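Local structure of pyruvate kinase (Cryptosporidium parvum, 6P0Y) at residues I115-L120 / E147-S152; L155-V160 / D183-K188; K23-G28 / E386-Y391; A425-T430 / E494-S499. The protein probably catalyses the final step of glycolysis, moving the phosphate of phosphoenolpyruvate onto ADP to give pyruvate and ATP. All coordinates share one frame; numbering follows the deposited sequence.

Contact 1: I115-L120 / E147-S152. With ADP (adenosine-5'-diphosphate), chain C.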
loop_
_atom_site.group_PDB
_atom_site.type_symbol
_atom_site.label_atom_id
_atom_site.label_comp_id
_atom_site.label_asym_id
_atom_site.label_seq_id
_atom_site.Cartn_x
_atom_site.Cartn_y
_atom_site.Cartn_z
ATOM N N ILE A 115 -39.474 -28.187 7.958
ATOM C CA ILE A 115 -40.778 -28.363 8.665
ATOM C C ILE A 115 -41.760 -27.323 8.108
ATOM O O ILE A 115 -41.360 -26.144 7.988
ATOM C CB ILE A 115 -40.587 -28.235 10.192
ATOM C CG1 ILE A 115 -39.557 -29.246 10.706
ATOM C CG2 ILE A 115 -41.916 -28.363 10.926
ATOM C CD1 ILE A 115 -38.980 -28.913 12.055
ATOM N N ARG A 116 -42.989 -27.743 7.790
ATOM C CA ARG A 116 -44.015 -26.924 7.088
ATOM C C ARG A 116 -45.298 -26.842 7.920
ATOM O O ARG A 116 -45.656 -27.859 8.547
ATOM C CB ARG A 116 -44.356 -27.557 5.736
ATOM C CG ARG A 116 -43.280 -27.384 4.680
ATOM C CD ARG A 116 -43.377 -26.042 3.986
ATOM N NE ARG A 116 -42.222 -25.809 3.135
ATOM C CZ ARG A 116 -41.935 -24.662 2.534
ATOM N NH1 ARG A 116 -42.729 -23.615 2.668
ATOM N NH2 ARG A 116 -40.853 -24.568 1.784
ATOM N N THR A 117 -45.983 -25.694 7.879
ATOM C CA THR A 117 -47.387 -25.540 8.346
ATOM C C THR A 117 -48.282 -26.338 7.392
ATOM O O THR A 117 -47.874 -26.539 6.236
ATOM C CB THR A 117 -47.810 -24.065 8.449
ATOM O OG1 THR A 117 -47.845 -23.494 7.139
ATOM C CG2 THR A 117 -46.899 -23.244 9.339
ATOM N N GLY A 118 -49.440 -26.798 7.867
ATOM C CA GLY A 118 -50.440 -27.492 7.034
ATOM C C GLY A 118 -51.287 -26.505 6.262
ATOM O O GLY A 118 -50.952 -25.302 6.275
ATOM N N MET A 119 -52.356 -27.003 5.639
ATOM C CA MET A 119 -53.299 -26.223 4.794
ATOM C C MET A 119 -54.232 -25.410 5.698
ATOM O O MET A 119 -54.427 -25.824 6.853
ATOM C CB MET A 119 -54.152 -27.160 3.932
ATOM C CG MET A 119 -53.360 -28.060 2.997
ATOM S SD MET A 119 -52.421 -27.143 1.750
ATOM C CE MET A 119 -53.749 -26.342 0.850
ATOM N N LEU A 120 -54.790 -24.308 5.184
ATOM C CA LEU A 120 -55.828 -23.487 5.867
ATOM C C LEU A 120 -57.200 -23.839 5.278
ATOM O O LEU A 120 -57.249 -24.653 4.337
ATOM C CB LEU A 120 -55.505 -22.001 5.686
ATOM C CG LEU A 120 -54.086 -21.573 6.063
ATOM C CD1 LEU A 120 -53.782 -20.187 5.515
ATOM C CD2 LEU A 120 -53.876 -21.598 7.569
ATOM N N GLU A 147 -56.858 -19.624 14.909
ATOM C CA GLU A 147 -56.678 -20.108 16.307
ATOM C C GLU A 147 -55.850 -21.401 16.320
ATOM O O GLU A 147 -55.013 -21.543 17.231
ATOM C CB GLU A 147 -58.031 -20.353 16.980
ATOM C CG GLU A 147 -58.859 -19.094 17.181
ATOM C CD GLU A 147 -59.863 -18.803 16.078
ATOM O OE1 GLU A 147 -60.374 -19.767 15.477
ATOM O OE2 GLU A 147 -60.130 -17.613 15.821
ATOM N N CYS A 148 -56.093 -22.316 15.374
ATOM C CA CYS A 148 -55.396 -23.626 15.244
ATOM C C CYS A 148 -54.891 -23.821 13.808
ATOM O O CYS A 148 -55.715 -23.699 12.887
ATOM C CB CYS A 148 -56.326 -24.774 15.626
ATOM S SG CYS A 148 -55.481 -26.370 15.760
ATOM N N ILE A 149 -53.593 -24.112 13.639
ATOM C CA ILE A 149 -52.938 -24.471 12.339
ATOM C C ILE A 149 -52.251 -25.836 12.496
ATOM O O ILE A 149 -52.224 -26.344 13.623
ATOM C CB ILE A 149 -51.959 -23.367 11.874
ATOM C CG1 ILE A 149 -50.825 -23.129 12.877
ATOM C CG2 ILE A 149 -52.715 -22.083 11.560
ATOM C CD1 ILE A 149 -49.671 -22.320 12.329
ATOM N N SER A 150 -51.723 -26.405 11.406
ATOM C CA SER A 150 -51.148 -27.779 11.335
ATOM C C SER A 150 -49.613 -27.723 11.284
ATOM O O SER A 150 -49.079 -26.619 11.087
ATOM C CB SER A 150 -51.706 -28.518 10.144
ATOM O OG SER A 150 -50.865 -29.606 9.803
ATOM N N CYS A 151 -48.941 -28.877 11.428
ATOM C CA CYS A 151 -47.459 -29.038 11.369
ATOM C C CYS A 151 -47.090 -30.406 10.778
ATOM O O CYS A 151 -47.694 -31.413 11.196
ATOM C CB CYS A 151 -46.828 -28.891 12.750
ATOM S SG CYS A 151 -45.022 -29.069 12.755
ATOM N N SER A 152 -46.111 -30.427 9.864
ATOM C CA SER A 152 -45.670 -31.605 9.068
ATOM C C SER A 152 -44.825 -32.566 9.913
ATOM O O SER A 152 -44.664 -33.727 9.497
ATOM C CB SER A 152 -44.911 -31.160 7.837
ATOM O OG SER A 152 -43.797 -30.344 8.185
HETATM P PB ADP C . -40.760 -20.985 0.339
HETATM O O1B ADP C . -41.572 -22.224 0.673
HETATM O O2B ADP C . -41.680 -19.759 0.516
HETATM O O3B ADP C . -39.489 -20.854 1.113
HETATM P PA ADP C . -39.950 -20.022 -2.262
HETATM O O1A ADP C . -39.885 -20.724 -3.600
HETATM O O2A ADP C . -38.719 -19.349 -1.786
HETATM O O3A ADP C . -40.435 -21.114 -1.214
HETATM O "O5'" ADP C . -41.214 -19.027 -2.225
HETATM C "C5'" ADP C . -42.072 -18.620 -3.312
HETATM C "C4'" ADP C . -43.505 -19.028 -3.053
HETATM O "O4'" ADP C . -44.167 -19.262 -4.317
HETATM C "C3'" ADP C . -43.713 -20.297 -2.226
HETATM O "O3'" ADP C . -43.889 -19.985 -0.849
HETATM C "C2'" ADP C . -45.004 -20.876 -2.809
HETATM O "O2'" ADP C . -46.152 -20.288 -2.207
HETATM C "C1'" ADP C . -44.876 -20.486 -4.284
HETATM N N9 ADP C . -44.164 -21.457 -5.113
HETATM C C8 ADP C . -42.812 -21.541 -5.324
HETATM N N7 ADP C . -42.452 -22.525 -6.113
HETATM C C5 ADP C . -43.652 -23.135 -6.447
HETATM C C6 ADP C . -43.962 -24.251 -7.252
HETATM N N6 ADP C . -43.052 -24.959 -7.930
HETATM N N1 ADP C . -45.260 -24.611 -7.355
HETATM C C2 ADP C . -46.182 -23.894 -6.701
HETATM N N3 ADP C . -46.011 -22.818 -5.924
HETATM C C4 ADP C . -44.717 -22.488 -5.836
#
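S152 meets R116 through a hydroxyl tucked between its own backbone N and carbonyl carbon (chi1 57°), which points OG at the main chain of 115-120. There it accepts the N-H of R116 at 2.8 Å between R116 N and S152 OG, almost straight at 169°. The return bond runs from S152 N to R116 O at 2.9 Å, so a single serine holds both polar ends of R116's backbone. The R116 side chain leads away from 147-152: a bend at chi2 (-83°) swings the guanidinium to the nucleotide, and NH1 and NH2 both donate to O1B of ADP, each at 2.7 Å, with the phosphate at the edge of the group. H79, N76 and R74 also hydrogen-bond to ADP, and E114 forms a salt bridge with R116 NE. S150 CB rests 3.5 Å from G118 CA, where the glycine brings no side chain, and a weak bond joins G118 N to S150 O at 3.2 Å. I115 CG2 touches C151 SG at 3.7 Å, and L120 lies alongside I149. The two segments close the lid (B) domain's sheet from its two end strands, with 200-202 beside 115-116 and 133-137 beside 148-150.

Contact 2: L155-V160 / D183-K188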
loop_
_atom_site.group_PDB
_atom_site.type_symbol
_atom_site.label_atom_id
_atom_site.label_comp_id
_atom_site.label_asym_id
_atom_site.label_seq_id
_atom_site.Cartn_x
_atom_site.Cartn_y
_atom_site.Cartn_z
ATOM N N LEU A 155 -42.877 -35.147 15.656
ATOM C CA LEU A 155 -42.094 -35.059 16.921
ATOM C C LEU A 155 -41.961 -33.593 17.363
ATOM O O LEU A 155 -40.936 -33.265 17.988
ATOM C CB LEU A 155 -40.718 -35.695 16.693
ATOM C CG LEU A 155 -40.726 -37.134 16.176
ATOM C CD1 LEU A 155 -39.482 -37.432 15.349
ATOM C CD2 LEU A 155 -40.857 -38.117 17.329
ATOM N N LEU A 156 -42.957 -32.747 17.069
ATOM C CA LEU A 156 -42.930 -31.281 17.358
ATOM C C LEU A 156 -43.044 -31.040 18.865
ATOM O O LEU A 156 -42.275 -30.253 19.416
ATOM C CB LEU A 156 -44.051 -30.565 16.590
ATOM C CG LEU A 156 -44.363 -29.138 17.054
ATOM C CD1 LEU A 156 -43.244 -28.188 16.679
ATOM C CD2 LEU A 156 -45.691 -28.647 16.505
ATOM N N PRO A 157 -44.009 -31.665 19.586
ATOM C CA PRO A 157 -44.131 -31.459 21.032
ATOM C C PRO A 157 -42.932 -31.990 21.839
ATOM O O PRO A 157 -42.666 -31.441 22.894
ATOM C CB PRO A 157 -45.408 -32.228 21.418
ATOM C CG PRO A 157 -46.150 -32.395 20.112
ATOM C CD PRO A 157 -45.062 -32.555 19.068
ATOM N N LYS A 158 -42.242 -33.018 21.323
ATOM C CA LYS A 158 -41.121 -33.732 21.998
ATOM C C LYS A 158 -39.768 -33.087 21.650
ATOM O O LYS A 158 -38.734 -33.675 22.024
ATOM C CB LYS A 158 -41.107 -35.213 21.589
ATOM C CG LYS A 158 -42.384 -36.000 21.855
ATOM C CD LYS A 158 -42.606 -37.161 20.895
ATOM C CE LYS A 158 -41.611 -38.290 21.064
ATOM N NZ LYS A 158 -41.796 -38.998 22.353
ATOM N N SER A 159 -39.764 -31.928 20.977
ATOM C CA SER A 159 -38.543 -31.198 20.534
ATOM C C SER A 159 -38.690 -29.692 20.804
ATOM O O SER A 159 -38.134 -28.887 20.027
ATOM C CB SER A 159 -38.263 -31.475 19.077
ATOM O OG SER A 159 -39.264 -30.903 18.248
ATOM N N VAL A 160 -39.396 -29.334 21.882
ATOM C CA VAL A 160 -39.719 -27.931 22.287
ATOM C C VAL A 160 -39.920 -27.906 23.811
ATOM O O VAL A 160 -40.509 -28.871 24.338
ATOM C CB VAL A 160 -40.966 -27.417 21.534
ATOM C CG1 VAL A 160 -41.667 -26.283 22.270
ATOM C CG2 VAL A 160 -40.641 -26.994 20.108
ATOM N N ASP A 183 -49.842 -34.446 21.197
ATOM C CA ASP A 183 -49.653 -34.370 19.723
ATOM C C ASP A 183 -49.917 -32.940 19.233
ATOM O O ASP A 183 -50.372 -32.802 18.084
ATOM C CB ASP A 183 -50.545 -35.398 19.014
ATOM C CG ASP A 183 -52.034 -35.244 19.290
ATOM O OD1 ASP A 183 -52.430 -34.213 19.875
ATOM O OD2 ASP A 183 -52.790 -36.161 18.917
ATOM N N PHE A 184 -49.615 -31.923 20.052
ATOM C CA PHE A 184 -49.776 -30.485 19.702
ATOM C C PHE A 184 -48.981 -29.602 20.676
ATOM O O PHE A 184 -48.372 -30.128 21.617
ATOM C CB PHE A 184 -51.261 -30.106 19.663
ATOM C CG PHE A 184 -51.927 -29.937 21.005
ATOM C CD1 PHE A 184 -52.431 -31.028 21.699
ATOM C CD2 PHE A 184 -52.088 -28.674 21.556
ATOM C CE1 PHE A 184 -53.041 -30.863 22.934
ATOM C CE2 PHE A 184 -52.709 -28.508 22.785
ATOM C CZ PHE A 184 -53.187 -29.602 23.471
ATOM N N ILE A 185 -48.960 -28.292 20.404
ATOM C CA ILE A 185 -48.461 -27.208 21.303
ATOM C C ILE A 185 -49.416 -26.011 21.166
ATOM O O ILE A 185 -50.161 -25.968 20.166
ATOM C CB ILE A 185 -46.998 -26.831 20.971
ATOM C CG1 ILE A 185 -46.875 -26.082 19.639
ATOM C CG2 ILE A 185 -46.092 -28.059 21.011
ATOM C CD1 ILE A 185 -45.499 -25.509 19.378
ATOM N N VAL A 186 -49.411 -25.089 22.135
ATOM C CA VAL A 186 -50.116 -23.771 22.054
ATOM C C VAL A 186 -49.064 -22.670 22.219
ATOM O O VAL A 186 -48.171 -22.830 23.075
ATOM C CB VAL A 186 -51.246 -23.636 23.097
ATOM C CG1 VAL A 186 -51.974 -22.303 22.973
ATOM C CG2 VAL A 186 -52.234 -24.791 23.014
ATOM N N CYS A 187 -49.179 -21.598 21.430
ATOM C CA CYS A 187 -48.145 -20.547 21.249
ATOM C C CYS A 187 -48.771 -19.157 21.406
ATOM O O CYS A 187 -49.828 -18.915 20.801
ATOM C CB CYS A 187 -47.508 -20.656 19.867
ATOM S SG CYS A 187 -46.225 -21.928 19.740
ATOM N N LYS A 188 -48.129 -18.270 22.167
ATOM C CA LYS A 188 -48.494 -16.831 22.238
ATOM C C LYS A 188 -47.845 -16.115 21.047
ATOM O O LYS A 188 -46.605 -16.110 20.970
ATOM C CB LYS A 188 -48.063 -16.212 23.571
ATOM C CG LYS A 188 -48.905 -15.019 24.002
ATOM C CD LYS A 188 -48.301 -14.198 25.113
ATOM C CE LYS A 188 -47.255 -13.215 24.633
ATOM N NZ LYS A 188 -46.963 -12.187 25.661
#
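L156 comes first to the strand: its CG lies anti to the backbone N (chi1 165°), and methyl CD2 reaches I185 CG1 at 4.2 Å. The next residue, P157, sits over the backbone of the strand. Its CG is 3.5 Å from both F184 N and F184 O, with CB 3.6 Å from the same oxygen, so the pyrrolidine lies across the polar atoms of one residue without bonding to them. P157 CA also receives the branch methyl of I185, CG2, at 3.9 Å. I185 can serve both neighbours because its chi1 of 71° puts CG1 between backbone N and carbonyl carbon and sends CG2 beside the N, one arm to L156 and the other to P157. Beyond the proline the chain turns back on itself: S159 OG donates to L155 O at 2.9 Å, tying the loop from inside. F184 projects from the other side of its strand, where K135 makes a cation-pi contact with the ring. This loop, running from strand 148-150 to strand 165-168, thus packs on one face of the lid domain's sheet, where L156 and I185 share I136 and where strand 184-189 runs between 173-180 and 133-137.

Contact 3: K23-G28 / E386-Y391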
loop_
_atom_site.group_PDB
_atom_site.type_symbol
_atom_site.label_atom_id
_atom_site.label_comp_id
_atom_site.label_asym_id
_atom_site.label_seq_id
_atom_site.Cartn_x
_atom_site.Cartn_y
_atom_site.Cartn_z
ATOM N N LYS A 23 -13.957 6.494 -4.191
ATOM C CA LYS A 23 -13.872 7.419 -5.353
ATOM C C LYS A 23 -14.831 6.993 -6.471
ATOM O O LYS A 23 -15.342 7.904 -7.137
ATOM C CB LYS A 23 -12.438 7.542 -5.880
ATOM C CG LYS A 23 -12.250 8.553 -7.010
ATOM C CD LYS A 23 -12.802 9.953 -6.719
ATOM C CE LYS A 23 -13.060 10.782 -7.962
ATOM N NZ LYS A 23 -14.202 11.714 -7.780
ATOM N N ALA A 24 -15.064 5.692 -6.684
ATOM C CA ALA A 24 -16.005 5.156 -7.699
ATOM C C ALA A 24 -17.440 5.610 -7.385
ATOM O O ALA A 24 -18.184 5.936 -8.338
ATOM C CB ALA A 24 -15.899 3.650 -7.762
ATOM N N THR A 25 -17.804 5.636 -6.097
ATOM C CA THR A 25 -19.136 6.058 -5.578
ATOM C C THR A 25 -19.400 7.527 -5.939
ATOM O O THR A 25 -20.559 7.856 -6.263
ATOM C CB THR A 25 -19.232 5.870 -4.057
ATOM O OG1 THR A 25 -18.752 4.571 -3.709
ATOM C CG2 THR A 25 -20.640 6.041 -3.531
ATOM N N CYS A 26 -18.361 8.365 -5.878
ATOM C CA CYS A 26 -18.431 9.840 -6.061
ATOM C C CYS A 26 -18.305 10.211 -7.545
ATOM O O CYS A 26 -18.792 11.299 -7.910
ATOM C CB CYS A 26 -17.370 10.546 -5.221
ATOM S SG CYS A 26 -17.799 10.651 -3.463
ATOM N N LEU A 27 -17.688 9.351 -8.368
ATOM C CA LEU A 27 -17.738 9.443 -9.855
ATOM C C LEU A 27 -19.172 9.153 -10.315
ATOM O O LEU A 27 -19.611 9.784 -11.297
ATOM C CB LEU A 27 -16.751 8.447 -10.479
ATOM C CG LEU A 27 -15.284 8.873 -10.478
ATOM C CD1 LEU A 27 -14.357 7.664 -10.510
ATOM C CD2 LEU A 27 -14.997 9.793 -11.653
ATOM N N GLY A 28 -19.856 8.226 -9.630
ATOM C CA GLY A 28 -21.290 7.936 -9.814
ATOM C C GLY A 28 -22.145 9.165 -9.546
ATOM O O GLY A 28 -23.056 9.432 -10.356
ATOM N N GLU A 386 -23.225 -1.718 -9.075
ATOM C CA GLU A 386 -21.963 -2.246 -9.663
ATOM C C GLU A 386 -21.027 -1.087 -10.046
ATOM O O GLU A 386 -19.799 -1.300 -10.029
ATOM C CB GLU A 386 -22.282 -3.167 -10.844
ATOM C CG GLU A 386 -22.763 -4.541 -10.409
ATOM C CD GLU A 386 -23.522 -5.343 -11.454
ATOM O OE1 GLU A 386 -23.348 -5.066 -12.649
ATOM O OE2 GLU A 386 -24.283 -6.252 -11.068
ATOM N N THR A 387 -21.569 0.097 -10.358
ATOM C CA THR A 387 -20.776 1.298 -10.746
ATOM C C THR A 387 -20.005 1.829 -9.531
ATOM O O THR A 387 -18.973 2.492 -9.737
ATOM C CB THR A 387 -21.647 2.411 -11.347
ATOM O OG1 THR A 387 -22.484 2.934 -10.314
ATOM C CG2 THR A 387 -22.492 1.946 -12.515
ATOM N N CYS A 388 -20.489 1.548 -8.316
ATOM C CA CYS A 388 -19.921 2.042 -7.031
ATOM C C CYS A 388 -18.790 1.130 -6.534
ATOM O O CYS A 388 -18.186 1.461 -5.495
ATOM C CB CYS A 388 -21.005 2.147 -5.966
ATOM S SG CYS A 388 -22.297 3.341 -6.393
ATOM N N ILE A 389 -18.507 0.030 -7.237
ATOM C CA ILE A 389 -17.394 -0.906 -6.892
ATOM C C ILE A 389 -16.071 -0.245 -7.298
ATOM O O ILE A 389 -15.931 0.112 -8.483
ATOM C CB ILE A 389 -17.587 -2.282 -7.563
ATOM C CG1 ILE A 389 -18.890 -2.949 -7.114
ATOM C CG2 ILE A 389 -16.381 -3.179 -7.318
ATOM C CD1 ILE A 389 -19.310 -4.118 -7.969
ATOM N N ASP A 390 -15.156 -0.073 -6.339
ATOM C CA ASP A 390 -13.749 0.342 -6.591
ATOM C C ASP A 390 -12.977 -0.909 -7.027
ATOM O O ASP A 390 -12.627 -1.730 -6.152
ATOM C CB ASP A 390 -13.137 1.028 -5.366
ATOM C CG ASP A 390 -11.949 1.917 -5.697
ATOM O OD1 ASP A 390 -11.079 1.476 -6.481
ATOM O OD2 ASP A 390 -11.905 3.049 -5.175
ATOM N N TYR A 391 -12.756 -1.049 -8.337
ATOM C CA TYR A 391 -12.280 -2.291 -9.005
ATOM C C TYR A 391 -10.794 -2.510 -8.715
ATOM O O TYR A 391 -10.426 -3.568 -8.209
ATOM C CB TYR A 391 -12.629 -2.263 -10.498
ATOM C CG TYR A 391 -14.052 -2.666 -10.806
ATOM C CD1 TYR A 391 -14.443 -3.993 -10.736
ATOM C CD2 TYR A 391 -15.010 -1.729 -11.163
ATOM C CE1 TYR A 391 -15.746 -4.381 -11.011
ATOM C CE2 TYR A 391 -16.316 -2.100 -11.445
ATOM C CZ TYR A 391 -16.686 -3.432 -11.368
ATOM O OH TYR A 391 -17.966 -3.812 -11.637
#
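K23 O takes two backbone N-H groups, L27 N at 3.0 Å and, more weakly, C26 N at 3.3 Å, and so fixes the first turn of helix 24-32 where it meets 386-391. No hydrogen bond crosses between the segments; they meet by van der Waals packing alone, a small helix start against a chain turn. A24 does most of this. Its methyl points at the turn and nestles among carbonyl oxygens, with A24 CB 3.6 Å from I389 O and 3.9 Å from C388 O. T25 sits beside it. With chi1 at -47°, OG1 lies next to its own backbone N and faces C388, 3.6 Å from C388 O and 4.0 Å from C388 CB. The backbones come close enough here for T25 CA and C388 CA to be 4.3 Å apart. The carboxylate of D390 approaches the start of the other segment, D390 OD2 standing 4.1 Å from K23 N, a distance too long to carry a bond. D390 itself occupies the N-cap position of helix 391-399 but makes no capping bond with its side chain.

Around this patch a second subunit closes in: C26 is disulfide-bonded to C312 of that subunit, whose V308 packs on C388 and K311 on T25. The site is therefore a subunit interface, where the N-terminal helix lies over the end of the long helix 371-387, which comes after the eighth strand of the TIM barrel and the short helix 363-366.

Contact 4: A425-T430 / E494-S499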
loop_
_atom_site.group_PDB
_atom_site.type_symbol
_atom_site.label_atom_id
_atom_site.label_comp_id
_atom_site.label_asym_id
_atom_site.label_seq_id
_atom_site.Cartn_x
_atom_site.Cartn_y
_atom_site.Cartn_z
ATOM N N ALA A 425 -10.915 -1.776 -22.354
ATOM C CA ALA A 425 -11.726 -2.736 -23.136
ATOM C C ALA A 425 -13.136 -2.789 -22.538
ATOM O O ALA A 425 -13.283 -2.482 -21.335
ATOM C CB ALA A 425 -11.079 -4.102 -23.137
ATOM N N LYS A 426 -14.124 -3.156 -23.360
ATOM C CA LYS A 426 -15.556 -3.254 -22.976
ATOM C C LYS A 426 -15.952 -4.723 -22.782
ATOM O O LYS A 426 -17.025 -4.964 -22.194
ATOM C CB LYS A 426 -16.423 -2.588 -24.049
ATOM C CG LYS A 426 -16.111 -1.118 -24.307
ATOM C CD LYS A 426 -16.307 -0.230 -23.095
ATOM C CE LYS A 426 -15.988 1.226 -23.360
ATOM N NZ LYS A 426 -15.536 1.915 -22.127
ATOM N N LEU A 427 -15.116 -5.664 -23.234
ATOM C CA LEU A 427 -15.445 -7.113 -23.283
ATOM C C LEU A 427 -14.199 -7.954 -22.983
ATOM O O LEU A 427 -13.095 -7.543 -23.393
ATOM C CB LEU A 427 -15.976 -7.411 -24.689
ATOM C CG LEU A 427 -17.118 -8.415 -24.798
ATOM C CD1 LEU A 427 -18.306 -7.992 -23.947
ATOM C CD2 LEU A 427 -17.531 -8.572 -26.253
ATOM N N ILE A 428 -14.385 -9.086 -22.295
ATOM C CA ILE A 428 -13.385 -10.186 -22.163
ATOM C C ILE A 428 -14.034 -11.457 -22.715
ATOM O O ILE A 428 -15.025 -11.908 -22.128
ATOM C CB ILE A 428 -12.908 -10.364 -20.707
ATOM C CG1 ILE A 428 -12.300 -9.074 -20.152
ATOM C CG2 ILE A 428 -11.941 -11.537 -20.595
ATOM C CD1 ILE A 428 -12.027 -9.110 -18.666
ATOM N N ILE A 429 -13.499 -11.989 -23.813
ATOM C CA ILE A 429 -13.983 -13.229 -24.483
ATOM C C ILE A 429 -13.034 -14.371 -24.106
ATOM O O ILE A 429 -11.814 -14.174 -24.225
ATOM C CB ILE A 429 -14.057 -13.020 -26.008
ATOM C CG1 ILE A 429 -14.902 -11.797 -26.369
ATOM C CG2 ILE A 429 -14.553 -14.275 -26.707
ATOM C CD1 ILE A 429 -14.879 -11.447 -27.838
ATOM N N THR A 430 -13.583 -15.508 -23.670
ATOM C CA THR A 430 -12.834 -16.759 -23.381
ATOM C C THR A 430 -13.471 -17.911 -24.170
ATOM O O THR A 430 -14.682 -18.138 -24.002
ATOM C CB THR A 430 -12.758 -17.030 -21.870
ATOM O OG1 THR A 430 -12.045 -18.249 -21.660
ATOM C CG2 THR A 430 -14.108 -17.132 -21.193
ATOM N N GLU A 494 -26.021 -7.249 -28.842
ATOM C CA GLU A 494 -26.482 -7.264 -27.426
ATOM C C GLU A 494 -26.080 -5.958 -26.722
ATOM O O GLU A 494 -26.253 -5.884 -25.491
ATOM C CB GLU A 494 -25.930 -8.498 -26.710
ATOM C CG GLU A 494 -26.752 -9.746 -26.988
ATOM C CD GLU A 494 -26.248 -11.004 -26.301
ATOM O OE1 GLU A 494 -25.957 -10.953 -25.080
ATOM O OE2 GLU A 494 -26.146 -12.035 -26.990
ATOM N N SER A 495 -25.572 -4.974 -27.471
ATOM C CA SER A 495 -25.218 -3.610 -26.988
ATOM C C SER A 495 -24.175 -3.681 -25.862
ATOM O O SER A 495 -24.221 -2.818 -24.964
ATOM C CB SER A 495 -26.454 -2.860 -26.547
ATOM O OG SER A 495 -27.434 -2.838 -27.576
ATOM N N LEU A 496 -23.259 -4.655 -25.923
ATOM C CA LEU A 496 -22.159 -4.856 -24.937
ATOM C C LEU A 496 -20.908 -4.095 -25.392
ATOM O O LEU A 496 -20.113 -3.702 -24.527
ATOM C CB LEU A 496 -21.867 -6.355 -24.799
ATOM C CG LEU A 496 -23.027 -7.214 -24.291
ATOM C CD1 LEU A 496 -22.699 -8.695 -24.380
ATOM C CD2 LEU A 496 -23.385 -6.845 -22.864
ATOM N N ILE A 497 -20.756 -3.893 -26.704
ATOM C CA ILE A 497 -19.564 -3.268 -27.347
ATOM C C ILE A 497 -20.010 -2.590 -28.647
ATOM O O ILE A 497 -21.068 -2.973 -29.178
ATOM C CB ILE A 497 -18.477 -4.337 -27.586
ATOM C CG1 ILE A 497 -17.132 -3.718 -27.971
ATOM C CG2 ILE A 497 -18.933 -5.365 -28.612
ATOM C CD1 ILE A 497 -15.964 -4.667 -27.837
ATOM N N GLU A 498 -19.235 -1.615 -29.130
ATOM C CA GLU A 498 -19.453 -0.921 -30.431
ATOM C C GLU A 498 -18.175 -1.038 -31.269
ATOM O O GLU A 498 -17.141 -1.436 -30.698
ATOM C CB GLU A 498 -19.802 0.551 -30.211
ATOM C CG GLU A 498 -21.054 0.769 -29.379
ATOM C CD GLU A 498 -21.348 2.223 -29.059
ATOM O OE1 GLU A 498 -20.381 3.006 -28.909
ATOM O OE2 GLU A 498 -22.546 2.569 -28.960
ATOM N N SER A 499 -18.245 -0.701 -32.562
ATOM C CA SER A 499 -17.090 -0.677 -33.498
ATOM C C SER A 499 -15.985 0.210 -32.918
ATOM O O SER A 499 -16.324 1.263 -32.342
ATOM C CB SER A 499 -17.501 -0.195 -34.868
ATOM O OG SER A 499 -18.411 -1.099 -35.480
#
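Apolar packing carries this contact, and L427 is at its middle. The L427 side chain crosses that of L496 at a slant, with CD1 4.0 Å from L496 CB, while its CB lies 4.2 Å from CD1 of I497. I497 gets there because CG1 stands anti to its backbone N (chi1 -168°) and the chain runs on extended, so the terminal methyl is laid against the strand. The aliphatic part of K426 adds a second patch: K426 CB is 4.1 Å from I497 CG1 and 3.9 Å from L496 O, after which the chain bends at chi2 and its amino end leads away from the loop. A491 of helix 480-493 touches both L427 and I497, and so does A503 of the adjoining strand.

The setting is the alpha/beta C-terminal domain. Strand 427-431 is the middle strand of a five-stranded sheet, and 494-499 belongs to the beta-alpha-beta crossover that passes from strand 469-473 through helix 480-493 to the parallel strand 502-509.

Hydrogen bonds do not join the two segments; each is held by its own surroundings. On the loop side a Schellman motif ends helix 480-493, with S495 at positive phi as its C-prime residue, L496 N bonding to A491 O and S495 N to K492 O. On the strand side, backbone bonds link K426 to F502, and L427 and I429 to I504.

Overall arrangement
Contacts 1 and 2 are neighbours in the lid domain, their centres 12 Å apart, and they touch where C151 SG meets L156 CD2 at 3.8 Å. Both reach the same sheet, but only contact 1 holds an ADP-binding residue, R116; the L156 side chain of contact 2 stays about 11 Å from that arginine's. Potassium and magnesium ions lie about 5 and 6 Å from the R116 side chain. Contacts 3 and 4, with centres 20 Å apart, lie far from the nucleotide-binding contact 1, whose centre is about 47 Å from that of contact 3 and 52 Å from that of contact 4. Contact 3 closes a loop of 357 residues, within which contacts 1 and 2 are nested.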